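Local atomic coordinates of endo-1,4-beta-xylanase (PDB entry 3KST), a protein that probably hydrolyses glycosidic bonds in xylan-type polysaccharides, as a calcium-binding member of glycoside hydrolase family 43. Residues N152-A157 / K187-P192; S128-L133 / Y144-T149; N172-A177 / G227-Y232; V179-L184 / L203-N208; K213-G218 / T249-P254. One frame throughout, in Å; residues are numbered along the deposited sequence.

Interaction 1 of 5, residues N152-A157 / K187-P192; sequences NVIWVA and KVAEGP
Asn-152 meets Lys-187, Ala-189 and Glu-190 through three hydrogen bonds, two from its backbone and one from its side chain. Asn-152 N donates to Lys-187 O at 2.9 Å, and Asn-152 O accepts from Ala-189 N at 2.9 Å, so the chains are joined at a single bridge before they splay apart at 43°. The side-chain bond runs from Asn-152 ND2 to Glu-190 OE1, 3.0 Å, with the oxygen lying close to the amide plane while the carboxylate is turned 37° from it. OE2 of this predicted proton donor is bonded by Tyr-215 OH, so both oxygens are held and the carboxylate's rotation is restricted.

Further along, Ile-154 CD1 rests on the Glu-190 backbone, 3.6 Å from Glu-190 N. Apolar packing follows where Ile-154 CG2, anti to the backbone N, slides past Pro-192 CB at 3.9 Å. The contact links strand 152-158 of one four-stranded antiparallel sheet to strand 189-197, the edge of the next, consistent with neighbouring blades of the family's five-bladed beta-propeller; strand 141-148 packs against Asn-152, Glu-190 and Pro-192.

Interaction 2 of 5, residues S128-L133 / Y144-T149; sequences SIDTSL and YFVRFT
Ile-129 and Val-146 form one antiparallel hydrogen-bonded pair and Ser-132 and Tyr-144 another, with the register slipping by one residue between them in a beta bulge. In the first pair Val-146 N reaches Ile-129 O at 2.8 Å and almost straight (172°), whereas the return bond from Ile-129 N to Val-146 O is longer, 3.2 Å. At the bulge Thr-131 CA makes a CA-H...O contact with Tyr-144 O, 3.3 Å, in addition to the bond that this oxygen accepts from Ser-132 N.

Beside the first pair, Ile-129 CG1 runs alongside Val-146 CB at 3.7 Å, both side chains pointing the same way. Placed between the backbone N and the carbonyl carbon (chi1 59°), Ile-129 CG1 also meets Phe-148 CZ at 4.1 Å, the two side chains crossing at about a right angle. The hairpin of strands 129-135 and 141-148 begins a four-stranded antiparallel sheet, consistent with a propeller blade, and its bulge carries Asp-130. This residue is predicted to tune and orient the catalytic acid; Asp-130 CB rests against Val-146 CG2 at 4.1 Å, and OD2 is directed to Gly-191 N. At the other pair, Ser-132 O lies in the plane of the Tyr-144 ring, 3.4 Å from Tyr-144 CD1 at its edge. Ser-132 OG is hydrogen-bonded to Glu-83, a calcium ligand, and Tyr-144 OH to the carbonyl of Pro-225.

Interaction 3 of 5, residues N172-A177 / G227-Y232; sequences NQCIKA and GPWVKY
Trp-229 and Lys-231 reach across to Cys-174, Ile-175 and Lys-176. The indole brings its pyrrole part against Cys-174: Trp-229 NE1 lies 3.6 Å from Cys-174 CB, and Trp-229 CD1 is 3.5 Å from Cys-174 O. The sulfur sits obliquely to the five-membered ring of Trp-229, Cys-174 SG being 4.6 Å from its centroid. Ile-175 crosses the indole's stem at about a right angle, Ile-175 CD1 lying 4.0 Å from Trp-229 CB, while the Ile-175 CG2 branch packs on Lys-231 CE at 3.8 Å.

Lys-231, extended beyond CG, ends in a hydrogen bond from Lys-231 NZ to Lys-176 O, 2.8 Å, met almost head-on at a C=O...N angle of 176°. The contact joins the outermost strands, 172-175 and 230-231, of two successive four-stranded sheets, consistent with adjoining propeller blades. At a classic beta bulge Cys-174 and Ile-175 both face Ile-154, and both also meet Trp-229. The same NZ also forms a salt bridge with Glu-182; a methionine in place of the lysine would probably leave that carboxylate without its cationic mate and the Lys-176 carbonyl without this donor. Gly-227 CA lies 3.2 Å above the indole plane of Trp-229, offset toward the rim, and Leu-203 packs against the same tryptophan.

Interaction 4 of 5, residues V179-L184 / L203-N208; sequences VSWELL and LIYSAN
Asn-208 grips the turn at Trp-181 and Leu-184 with both ends of its amide. Asn-208 ND2 donates to Trp-181 O at 2.8 Å, nearly straight (171°) and within both the amide and the carbonyl planes, while Asn-208 OD1 takes Leu-184 N at 2.7 Å; an alanine here would probably leave both backbone groups without these mates and the turn freer to shift. Equally close is Tyr-205 OH, which donates to Glu-182 OE2 at 2.7 Å, the carboxylate turned 61° from the phenol ring. Between these polar grips Ala-207 CB packs tightly on Glu-182 CB at 3.7 Å.

A short 3-10 segment beginning at Ser-180 is thereby fastened onto strand 200-207, an inner strand of an antiparallel sheet consistent with a propeller blade. With CG between its backbone N and carbonyl carbon (chi1 80°), Trp-181 folds its ring over Glu-182 CG. Its aromatic contact is looser, Trp-181 CZ2 approaching Tyr-205 OH only to 4.1 Å. Leu-184 lies on the exposed side, its CB still touching Asn-208 OD1. Glu-182 OE1 turns instead to Lys-231 and to Val-179 N.

Interaction 5 of 5, residues K213-G218 / T249-P254; sequences KGYGVG and TGHGAP. With CA (calcium ion), chain C.
The calcium site has its histidine ligand, His-251, on a glycine-rich strand that packs against Tyr-215. The tyrosine ring lies along this backbone, with Tyr-215 CD2 3.6 Å from Gly-250 CA and Tyr-215 CE2 3.6 Å from His-251 N. A side chain at Gly-250 would run into that ring. CG of Tyr-215 is anti to its own N (chi1 -160°), which carries the ring alongside His-251 and brings Tyr-215 OH to 3.7 Å from His-251 CB; this hydroxyl bonds to Glu-190, the predicted proton donor.

Polar contact between the chains passes through a water, which donates to the carbonyls of Lys-213 and Tyr-215 and accepts from Thr-249 N. Val-217 CG2 packs on Gly-250 CA, 3.9 Å. His-251 NE2 binds calcium at 2.6 Å, the ion lying in the imidazole plane. Five waters and Glu-83 complete the shell; one of those waters donates to Gly-252 O, and a second lies close enough to do so. Such a water-rich calcium site, close to Asp-26, the predicted proton acceptor, and Glu-190, is in keeping with the axial active-site region of a family 43 beta-propeller.

The five contacts illustrate how contacts within and between neighbouring sheets can be gathered around one site. Interaction 2 comes first along the chain, within a hairpin; interaction 1 follows, its centre about 6 Å away, and shares that hairpin's sheet through strand 152-158. Interactions 1 and 3 join the sheet running from strand 129-135 to 172-175 to that from 189-197 to 230-231, interaction 3 at the outer edges, while interaction 4 fastens the intervening loop to the second sheet. Interaction 5 leads on to strand 250-256, its centre about 9 Å from that of interaction 4. Interactions 1, 2 and 5 converge where Glu-190, Asp-130 and His-251 gather, so predicted catalytic residues and calcium ligand are carried by different sheets.

Interaction 1 of 5, residues N152-A157 / K187-P192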
# COMPACT_ATOMS: atom_id res chain seq x y z
N ASN A 152 -2.53 -16.41 -0.44
CA ASN A 152 -1.74 -15.24 -0.09
C ASN A 152 -2.00 -14.97 1.39
O ASN A 152 -3.15 -14.71 1.77
CB ASN A 152 -2.14 -14.00 -0.89
CG ASN A 152 -1.79 -14.08 -2.36
OD1 ASN A 152 -1.48 -15.13 -2.93
ND2 ASN A 152 -1.83 -12.91 -3.00
N VAL A 153 -0.93 -15.04 2.20
CA VAL A 153 -0.99 -14.78 3.66
C VAL A 153 -0.05 -13.66 4.05
O VAL A 153 1.10 -13.60 3.60
CB VAL A 153 -0.64 -16.07 4.43
CG1 VAL A 153 -0.68 -15.86 5.96
CG2 VAL A 153 -1.60 -17.15 4.03
N ILE A 154 -0.54 -12.74 4.87
CA ILE A 154 0.23 -11.63 5.37
C ILE A 154 1.09 -12.09 6.56
O ILE A 154 0.57 -12.60 7.57
CB ILE A 154 -0.65 -10.43 5.79
CG1 ILE A 154 -1.40 -9.93 4.55
CG2 ILE A 154 0.25 -9.31 6.39
CD1 ILE A 154 -2.42 -8.80 4.81
N TRP A 155 2.39 -11.93 6.39
CA TRP A 155 3.42 -12.23 7.40
C TRP A 155 4.08 -10.94 7.86
O TRP A 155 3.92 -9.88 7.26
CB TRP A 155 4.47 -13.17 6.79
CG TRP A 155 4.00 -14.57 6.68
CD1 TRP A 155 3.12 -15.07 5.77
CD2 TRP A 155 4.35 -15.64 7.53
NE1 TRP A 155 2.92 -16.41 5.99
CE2 TRP A 155 3.67 -16.79 7.07
CE3 TRP A 155 5.20 -15.75 8.64
CZ2 TRP A 155 3.80 -18.05 7.69
CZ3 TRP A 155 5.33 -16.99 9.26
CH2 TRP A 155 4.60 -18.11 8.80
N VAL A 156 4.82 -11.02 8.96
CA VAL A 156 5.64 -9.92 9.42
C VAL A 156 6.96 -10.48 9.91
O VAL A 156 7.02 -11.67 10.29
CB VAL A 156 4.93 -9.15 10.57
CG1 VAL A 156 4.74 -10.09 11.81
CG2 VAL A 156 5.69 -7.83 10.93
N ALA A 157 8.00 -9.66 9.81
CA ALA A 157 9.31 -9.94 10.39
C ALA A 157 9.98 -8.62 10.75
O ALA A 157 9.74 -7.63 10.12
CB ALA A 157 10.19 -10.69 9.42
N LYS A 187 -7.98 -17.56 -2.33
CA LYS A 187 -7.68 -17.50 -0.89
C LYS A 187 -6.57 -16.46 -0.80
O LYS A 187 -5.40 -16.78 -1.00
CB LYS A 187 -7.26 -18.88 -0.39
CG LYS A 187 -7.10 -18.93 1.10
CD LYS A 187 -6.77 -20.31 1.63
CE LYS A 187 -6.74 -20.31 3.13
NZ LYS A 187 -6.62 -21.64 3.77
N VAL A 188 -6.97 -15.21 -0.52
CA VAL A 188 -6.06 -14.06 -0.58
C VAL A 188 -6.29 -13.03 0.52
O VAL A 188 -7.40 -12.56 0.67
CB VAL A 188 -6.27 -13.30 -1.95
CG1 VAL A 188 -5.43 -11.98 -2.02
CG2 VAL A 188 -5.95 -14.21 -3.15
N ALA A 189 -5.23 -12.74 1.28
CA ALA A 189 -5.18 -11.67 2.27
C ALA A 189 -3.87 -10.97 1.85
O ALA A 189 -2.82 -11.63 1.69
CB ALA A 189 -5.09 -12.21 3.67
N GLU A 190 -3.92 -9.67 1.60
CA GLU A 190 -2.77 -8.96 1.04
C GLU A 190 -2.88 -7.46 1.23
O GLU A 190 -3.80 -6.98 1.92
CB GLU A 190 -2.63 -9.31 -0.46
CG GLU A 190 -3.77 -8.80 -1.36
CD GLU A 190 -3.64 -9.20 -2.84
OE1 GLU A 190 -2.87 -10.13 -3.17
OE2 GLU A 190 -4.33 -8.57 -3.67
N GLY A 191 -1.94 -6.73 0.61
CA GLY A 191 -1.89 -5.28 0.68
C GLY A 191 -1.94 -4.74 2.10
O GLY A 191 -2.78 -3.90 2.38
N PRO A 192 -1.09 -5.26 3.01
CA PRO A 192 -1.08 -4.76 4.39
C PRO A 192 -0.72 -3.26 4.57
O PRO A 192 0.02 -2.67 3.78
CB PRO A 192 0.01 -5.63 5.05
CG PRO A 192 0.92 -5.93 3.98
CD PRO A 192 0.04 -6.18 2.79

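Interaction 2 of 5, residues S128-L133 / Y144-T149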
# COMPACT_ATOMS: atom_id res chain seq x y z
N SER A 128 7.50 -13.22 -2.60
CA SER A 128 6.74 -12.41 -1.67
C SER A 128 6.41 -11.09 -2.32
O SER A 128 7.16 -10.62 -3.16
CB SER A 128 7.48 -12.19 -0.30
OG SER A 128 8.91 -12.09 -0.42
N ILE A 129 5.31 -10.49 -1.87
CA ILE A 129 4.87 -9.23 -2.41
C ILE A 129 4.23 -8.32 -1.35
O ILE A 129 4.08 -8.70 -0.16
CB ILE A 129 3.83 -9.47 -3.55
CG1 ILE A 129 2.61 -10.26 -3.03
CG2 ILE A 129 4.49 -10.17 -4.76
CD1 ILE A 129 1.53 -10.45 -4.05
N ASP A 130 3.87 -7.11 -1.78
CA ASP A 130 3.07 -6.19 -0.96
C ASP A 130 3.72 -5.69 0.36
O ASP A 130 3.08 -5.58 1.40
CB ASP A 130 1.64 -6.74 -0.73
CG ASP A 130 0.86 -6.93 -2.00
OD1 ASP A 130 1.43 -6.79 -3.08
OD2 ASP A 130 -0.36 -7.18 -1.89
N THR A 131 4.99 -5.36 0.25
CA THR A 131 5.74 -4.78 1.36
C THR A 131 5.05 -3.55 1.98
O THR A 131 4.53 -2.69 1.26
CB THR A 131 7.10 -4.25 0.89
OG1 THR A 131 6.92 -3.37 -0.23
CG2 THR A 131 8.05 -5.36 0.53
N SER A 132 5.05 -3.48 3.30
CA SER A 132 4.62 -2.28 4.02
C SER A 132 5.46 -2.23 5.29
O SER A 132 5.47 -3.21 6.04
CB SER A 132 3.14 -2.29 4.37
OG SER A 132 2.79 -1.00 4.86
N LEU A 133 6.19 -1.12 5.46
CA LEU A 133 7.06 -0.88 6.61
C LEU A 133 6.34 -0.15 7.74
O LEU A 133 5.54 0.77 7.53
CB LEU A 133 8.29 -0.04 6.20
CG LEU A 133 9.37 0.31 7.25
CD1 LEU A 133 10.16 -0.94 7.72
CD2 LEU A 133 10.29 1.33 6.65
N TYR A 144 5.79 -5.88 6.83
CA TYR A 144 4.62 -6.70 6.56
C TYR A 144 4.69 -6.99 5.06
O TYR A 144 5.07 -6.13 4.28
CB TYR A 144 3.33 -5.97 6.94
CG TYR A 144 3.36 -5.64 8.41
CD1 TYR A 144 4.03 -4.51 8.87
CD2 TYR A 144 2.78 -6.50 9.35
CE1 TYR A 144 4.15 -4.23 10.24
CE2 TYR A 144 2.87 -6.21 10.74
CZ TYR A 144 3.55 -5.08 11.16
OH TYR A 144 3.67 -4.77 12.49
N PHE A 145 4.38 -8.23 4.70
CA PHE A 145 4.46 -8.70 3.32
C PHE A 145 3.70 -10.00 3.21
O PHE A 145 3.38 -10.60 4.24
CB PHE A 145 5.93 -8.88 2.89
CG PHE A 145 6.73 -9.77 3.80
CD1 PHE A 145 7.37 -9.23 4.93
CD2 PHE A 145 6.88 -11.13 3.52
CE1 PHE A 145 8.11 -10.03 5.77
CE2 PHE A 145 7.64 -11.93 4.38
CZ PHE A 145 8.26 -11.37 5.50
N VAL A 146 3.40 -10.40 1.98
CA VAL A 146 2.65 -11.62 1.67
C VAL A 146 3.57 -12.75 1.32
O VAL A 146 4.47 -12.56 0.49
CB VAL A 146 1.74 -11.41 0.42
CG1 VAL A 146 1.18 -12.76 -0.14
CG2 VAL A 146 0.59 -10.42 0.75
N ARG A 147 3.38 -13.91 1.96
CA ARG A 147 4.04 -15.15 1.52
C ARG A 147 2.90 -16.03 1.01
O ARG A 147 1.76 -15.97 1.51
CB ARG A 147 4.77 -15.87 2.63
CG ARG A 147 5.87 -15.06 3.28
CD ARG A 147 6.42 -15.77 4.50
NE ARG A 147 7.07 -17.04 4.20
CZ ARG A 147 7.38 -17.99 5.10
NH1 ARG A 147 7.09 -17.84 6.39
NH2 ARG A 147 7.98 -19.11 4.69
N PHE A 148 3.25 -16.90 0.07
CA PHE A 148 2.29 -17.82 -0.56
C PHE A 148 2.33 -19.14 0.21
O PHE A 148 2.75 -20.18 -0.32
CB PHE A 148 2.61 -17.96 -2.04
CG PHE A 148 2.79 -16.65 -2.73
CD1 PHE A 148 1.68 -15.87 -3.04
CD2 PHE A 148 4.06 -16.16 -3.01
CE1 PHE A 148 1.85 -14.63 -3.66
CE2 PHE A 148 4.23 -14.94 -3.61
CZ PHE A 148 3.13 -14.17 -3.95
N THR A 149 1.89 -19.09 1.46
CA THR A 149 1.94 -20.22 2.38
C THR A 149 0.62 -20.96 2.54
O THR A 149 0.63 -22.15 2.87
CB THR A 149 2.45 -19.79 3.76
OG1 THR A 149 1.67 -18.68 4.26
CG2 THR A 149 3.93 -19.37 3.66

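Interaction 3 of 5, residues N172-A177 / G227-Y232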
# COMPACT_ATOMS: atom_id res chain seq x y z
N ASN A 172 6.52 -14.14 11.74
CA ASN A 172 5.21 -14.37 12.38
C ASN A 172 4.10 -14.27 11.36
O ASN A 172 4.12 -13.39 10.48
CB ASN A 172 4.96 -13.33 13.48
CG ASN A 172 5.54 -13.73 14.81
OD1 ASN A 172 4.92 -14.47 15.57
ND2 ASN A 172 6.72 -13.19 15.12
N GLN A 173 3.11 -15.14 11.49
CA GLN A 173 1.96 -15.16 10.61
C GLN A 173 0.86 -14.24 11.15
O GLN A 173 0.40 -14.40 12.31
CB GLN A 173 1.43 -16.58 10.43
CG GLN A 173 0.17 -16.61 9.58
CD GLN A 173 -0.28 -17.99 9.30
OE1 GLN A 173 0.43 -18.76 8.67
NE2 GLN A 173 -1.51 -18.32 9.72
N CYS A 174 0.38 -13.33 10.29
CA CYS A 174 -0.62 -12.32 10.69
C CYS A 174 -2.08 -12.64 10.30
O CYS A 174 -2.92 -12.82 11.18
CB CYS A 174 -0.27 -10.91 10.15
SG CYS A 174 1.45 -10.36 10.47
N ILE A 175 -2.35 -12.68 9.00
CA ILE A 175 -3.72 -12.80 8.48
C ILE A 175 -3.82 -13.69 7.22
O ILE A 175 -3.02 -13.57 6.31
CB ILE A 175 -4.25 -11.38 8.07
CG1 ILE A 175 -4.28 -10.37 9.24
CG2 ILE A 175 -5.62 -11.47 7.43
CD1 ILE A 175 -5.19 -10.77 10.33
N LYS A 176 -4.77 -14.63 7.24
CA LYS A 176 -5.13 -15.41 6.05
C LYS A 176 -6.63 -15.26 5.77
O LYS A 176 -7.39 -14.82 6.65
CB LYS A 176 -4.64 -16.86 6.13
CG LYS A 176 -5.12 -17.76 7.21
CD LYS A 176 -4.22 -19.00 7.19
CE LYS A 176 -4.87 -20.24 7.66
NZ LYS A 176 -3.77 -21.27 7.81
N ALA A 177 -7.03 -15.54 4.52
CA ALA A 177 -8.44 -15.44 4.08
C ALA A 177 -9.23 -16.58 4.76
O ALA A 177 -8.92 -17.77 4.54
CB ALA A 177 -8.52 -15.51 2.59
N GLY A 227 1.34 -9.55 16.35
CA GLY A 227 0.22 -10.34 16.78
C GLY A 227 0.26 -10.80 18.23
O GLY A 227 1.05 -10.24 19.01
N PRO A 228 -0.63 -11.75 18.60
CA PRO A 228 -1.67 -12.35 17.73
C PRO A 228 -2.80 -11.36 17.36
O PRO A 228 -3.00 -10.36 18.04
CB PRO A 228 -2.20 -13.52 18.55
CG PRO A 228 -1.93 -13.11 19.96
CD PRO A 228 -0.59 -12.45 19.89
N TRP A 229 -3.52 -11.66 16.28
CA TRP A 229 -4.49 -10.74 15.68
C TRP A 229 -5.95 -11.15 15.75
O TRP A 229 -6.27 -12.32 15.49
CB TRP A 229 -4.15 -10.55 14.20
CG TRP A 229 -2.77 -10.13 13.97
CD1 TRP A 229 -1.68 -10.93 13.80
CD2 TRP A 229 -2.29 -8.79 13.94
NE1 TRP A 229 -0.55 -10.16 13.62
CE2 TRP A 229 -0.90 -8.84 13.73
CE3 TRP A 229 -2.91 -7.53 14.08
CZ2 TRP A 229 -0.11 -7.69 13.64
CZ3 TRP A 229 -2.13 -6.38 14.01
CH2 TRP A 229 -0.73 -6.47 13.80
N VAL A 230 -6.81 -10.19 16.13
CA VAL A 230 -8.27 -10.40 16.15
C VAL A 230 -8.87 -9.46 15.09
O VAL A 230 -8.64 -8.26 15.10
CB VAL A 230 -8.94 -10.21 17.54
CG1 VAL A 230 -8.29 -11.15 18.56
CG2 VAL A 230 -8.90 -8.76 18.00
N LYS A 231 -9.60 -10.06 14.15
CA LYS A 231 -10.24 -9.34 13.07
C LYS A 231 -11.46 -8.62 13.59
O LYS A 231 -12.17 -9.17 14.45
CB LYS A 231 -10.67 -10.29 11.93
CG LYS A 231 -9.52 -10.78 11.05
CD LYS A 231 -9.92 -11.94 10.18
CE LYS A 231 -8.78 -12.48 9.31
NZ LYS A 231 -9.14 -13.68 8.53
N TYR A 232 -11.66 -7.40 13.11
CA TYR A 232 -12.86 -6.61 13.41
C TYR A 232 -14.09 -7.43 12.98
O TYR A 232 -14.12 -7.96 11.86
CB TYR A 232 -12.77 -5.29 12.65
CG TYR A 232 -13.97 -4.37 12.76
CD1 TYR A 232 -14.54 -4.06 14.00
CD2 TYR A 232 -14.49 -3.75 11.62
CE1 TYR A 232 -15.65 -3.19 14.08
CE2 TYR A 232 -15.55 -2.87 11.69
CZ TYR A 232 -16.12 -2.58 12.91
OH TYR A 232 -17.21 -1.72 12.89

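Interaction 4 of 5, residues V179-L184 / L203-N208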
# COMPACT_ATOMS: atom_id res chain seq x y z
N VAL A 179 -12.99 -15.86 6.56
CA VAL A 179 -14.44 -15.61 6.65
C VAL A 179 -15.06 -15.41 5.27
O VAL A 179 -14.36 -15.21 4.28
CB VAL A 179 -14.75 -14.42 7.63
CG1 VAL A 179 -14.14 -14.69 9.00
CG2 VAL A 179 -14.27 -13.12 7.10
N SER A 180 -16.39 -15.42 5.21
CA SER A 180 -17.12 -15.38 3.93
C SER A 180 -16.73 -14.26 2.96
O SER A 180 -16.38 -14.54 1.81
CB SER A 180 -18.63 -15.33 4.18
OG SER A 180 -19.31 -15.15 2.94
N TRP A 181 -16.74 -13.01 3.43
CA TRP A 181 -16.41 -11.85 2.58
C TRP A 181 -14.99 -11.92 2.02
O TRP A 181 -14.73 -11.34 0.96
CB TRP A 181 -16.62 -10.51 3.29
CG TRP A 181 -15.52 -10.05 4.24
CD1 TRP A 181 -15.47 -10.22 5.60
CD2 TRP A 181 -14.33 -9.31 3.89
NE1 TRP A 181 -14.32 -9.68 6.11
CE2 TRP A 181 -13.61 -9.09 5.09
CE3 TRP A 181 -13.80 -8.84 2.68
CZ2 TRP A 181 -12.38 -8.42 5.12
CZ3 TRP A 181 -12.59 -8.15 2.70
CH2 TRP A 181 -11.90 -7.95 3.91
N GLU A 182 -14.10 -12.61 2.74
CA GLU A 182 -12.69 -12.82 2.35
C GLU A 182 -12.46 -14.01 1.40
O GLU A 182 -11.33 -14.22 1.00
CB GLU A 182 -11.83 -13.11 3.60
CG GLU A 182 -11.84 -12.04 4.65
CD GLU A 182 -11.18 -12.46 5.95
OE1 GLU A 182 -11.14 -13.68 6.28
OE2 GLU A 182 -10.76 -11.53 6.67
N LEU A 183 -13.50 -14.79 1.10
CA LEU A 183 -13.43 -15.98 0.27
C LEU A 183 -14.47 -15.95 -0.88
O LEU A 183 -15.15 -16.94 -1.16
CB LEU A 183 -13.61 -17.24 1.16
CG LEU A 183 -12.56 -17.41 2.28
CD1 LEU A 183 -12.97 -18.50 3.27
CD2 LEU A 183 -11.20 -17.70 1.69
N LEU A 184 -14.60 -14.78 -1.51
CA LEU A 184 -15.40 -14.65 -2.72
C LEU A 184 -14.65 -15.25 -3.93
O LEU A 184 -15.28 -15.85 -4.80
CB LEU A 184 -15.80 -13.19 -2.96
CG LEU A 184 -16.79 -12.52 -2.01
CD1 LEU A 184 -16.79 -11.00 -2.22
CD2 LEU A 184 -18.23 -13.08 -2.15
N LEU A 203 -3.82 -3.58 11.76
CA LEU A 203 -3.35 -4.13 10.50
C LEU A 203 -4.53 -4.07 9.54
O LEU A 203 -5.52 -4.81 9.71
CB LEU A 203 -2.82 -5.56 10.68
CG LEU A 203 -2.11 -6.28 9.52
CD1 LEU A 203 -1.42 -7.55 10.06
CD2 LEU A 203 -3.00 -6.62 8.35
N ILE A 204 -4.42 -3.18 8.54
CA ILE A 204 -5.46 -2.92 7.55
C ILE A 204 -5.04 -3.64 6.24
O ILE A 204 -3.91 -3.44 5.71
CB ILE A 204 -5.66 -1.38 7.39
CG1 ILE A 204 -5.80 -0.69 8.77
CG2 ILE A 204 -6.87 -1.13 6.53
CD1 ILE A 204 -5.33 0.75 8.81
N TYR A 205 -5.92 -4.50 5.73
CA TYR A 205 -5.58 -5.37 4.60
C TYR A 205 -6.71 -5.55 3.62
O TYR A 205 -7.87 -5.20 3.93
CB TYR A 205 -5.17 -6.77 5.18
CG TYR A 205 -6.31 -7.48 5.88
CD1 TYR A 205 -6.54 -7.30 7.26
CD2 TYR A 205 -7.17 -8.34 5.17
CE1 TYR A 205 -7.63 -7.96 7.90
CE2 TYR A 205 -8.27 -8.99 5.81
CZ TYR A 205 -8.47 -8.80 7.18
OH TYR A 205 -9.53 -9.39 7.83
N SER A 206 -6.37 -6.11 2.46
CA SER A 206 -7.35 -6.45 1.43
C SER A 206 -7.49 -7.98 1.28
O SER A 206 -6.54 -8.72 1.49
CB SER A 206 -6.95 -5.83 0.09
OG SER A 206 -6.81 -4.42 0.16
N ALA A 207 -8.70 -8.44 0.95
CA ALA A 207 -8.96 -9.87 0.68
C ALA A 207 -9.67 -10.07 -0.65
O ALA A 207 -10.35 -9.15 -1.14
CB ALA A 207 -9.72 -10.54 1.87
N ASN A 208 -9.47 -11.28 -1.20
CA ASN A 208 -9.94 -11.79 -2.50
C ASN A 208 -8.99 -11.46 -3.61
O ASN A 208 -8.15 -10.55 -3.47
CB ASN A 208 -11.36 -11.32 -2.87
CG ASN A 208 -12.35 -11.79 -1.88
OD1 ASN A 208 -12.58 -12.99 -1.76
ND2 ASN A 208 -12.91 -10.85 -1.11

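Interaction 5 of 5, residues K213-G218 / T249-P254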
# COMPACT_ATOMS: atom_id res chain seq x y z
N LYS A 213 -15.07 -8.36 -8.19
CA LYS A 213 -15.75 -7.10 -7.83
C LYS A 213 -15.86 -6.87 -6.32
O LYS A 213 -16.05 -5.75 -5.90
CB LYS A 213 -17.16 -6.98 -8.47
CG LYS A 213 -17.11 -6.85 -9.94
CD LYS A 213 -18.50 -6.97 -10.52
CE LYS A 213 -18.50 -6.82 -12.01
NZ LYS A 213 -19.84 -7.15 -12.53
N GLY A 214 -15.79 -7.98 -5.56
CA GLY A 214 -15.81 -8.03 -4.12
C GLY A 214 -14.48 -7.92 -3.41
O GLY A 214 -14.42 -8.15 -2.16
N TYR A 215 -13.41 -7.58 -4.15
CA TYR A 215 -12.13 -7.17 -3.52
C TYR A 215 -12.54 -6.12 -2.47
O TYR A 215 -13.37 -5.22 -2.76
CB TYR A 215 -11.19 -6.52 -4.52
CG TYR A 215 -9.70 -6.47 -4.17
CD1 TYR A 215 -9.00 -7.60 -3.74
CD2 TYR A 215 -8.96 -5.32 -4.41
CE1 TYR A 215 -7.61 -7.56 -3.48
CE2 TYR A 215 -7.57 -5.26 -4.14
CZ TYR A 215 -6.91 -6.40 -3.68
OH TYR A 215 -5.58 -6.35 -3.43
N GLY A 216 -12.00 -6.26 -1.26
CA GLY A 216 -12.36 -5.36 -0.18
C GLY A 216 -11.33 -5.24 0.92
O GLY A 216 -10.41 -6.03 0.98
N VAL A 217 -11.51 -4.22 1.75
CA VAL A 217 -10.60 -3.90 2.83
C VAL A 217 -11.19 -4.19 4.20
O VAL A 217 -12.35 -3.85 4.48
CB VAL A 217 -10.22 -2.41 2.78
CG1 VAL A 217 -9.27 -2.03 3.96
CG2 VAL A 217 -9.57 -2.06 1.41
N GLY A 218 -10.38 -4.76 5.08
CA GLY A 218 -10.77 -5.00 6.46
C GLY A 218 -9.58 -4.74 7.37
O GLY A 218 -8.48 -4.41 6.87
N THR A 249 -12.69 -2.57 -5.08
CA THR A 249 -12.07 -1.58 -4.22
C THR A 249 -11.10 -2.16 -3.21
O THR A 249 -11.50 -2.88 -2.30
CB THR A 249 -13.11 -0.70 -3.46
OG1 THR A 249 -13.88 -1.52 -2.58
CG2 THR A 249 -14.00 0.09 -4.45
N GLY A 250 -9.82 -1.85 -3.37
CA GLY A 250 -8.81 -2.37 -2.44
C GLY A 250 -7.39 -1.93 -2.65
O GLY A 250 -7.13 -0.98 -3.41
N HIS A 251 -6.49 -2.64 -1.94
CA HIS A 251 -5.05 -2.37 -1.84
C HIS A 251 -4.80 -0.90 -1.71
O HIS A 251 -4.35 -0.23 -2.66
CB HIS A 251 -4.19 -2.98 -2.95
CG HIS A 251 -2.73 -3.02 -2.61
ND1 HIS A 251 -1.94 -4.11 -2.89
CD2 HIS A 251 -1.95 -2.16 -1.91
CE1 HIS A 251 -0.71 -3.89 -2.44
NE2 HIS A 251 -0.69 -2.72 -1.82
N GLY A 252 -5.07 -0.40 -0.52
CA GLY A 252 -4.93 1.02 -0.25
C GLY A 252 -3.93 1.34 0.82
O GLY A 252 -3.16 0.49 1.26
N ALA A 253 -3.99 2.59 1.28
CA ALA A 253 -3.09 3.07 2.32
C ALA A 253 -3.71 4.25 3.06
O ALA A 253 -4.35 5.13 2.41
CB ALA A 253 -1.77 3.48 1.69
N PRO A 254 -3.56 4.28 4.42
CA PRO A 254 -4.03 5.44 5.18
C PRO A 254 -2.97 6.54 5.19
O PRO A 254 -1.78 6.23 5.18
CB PRO A 254 -4.26 4.89 6.59
CG PRO A 254 -3.75 3.48 6.60
CD PRO A 254 -3.08 3.21 5.32
CA CA C . 0.72 -1.27 -0.16
O HOH W 1 -15.30 -3.84 -3.97
O HOH W 2 -0.80 0.66 -0.41
O HOH W 3 -1.33 -1.47 1.42
O HOH W 4 1.46 -0.24 -2.37
O HOH W 5 2.83 -2.43 -0.82
O HOH W 6 0.91 -3.44 1.19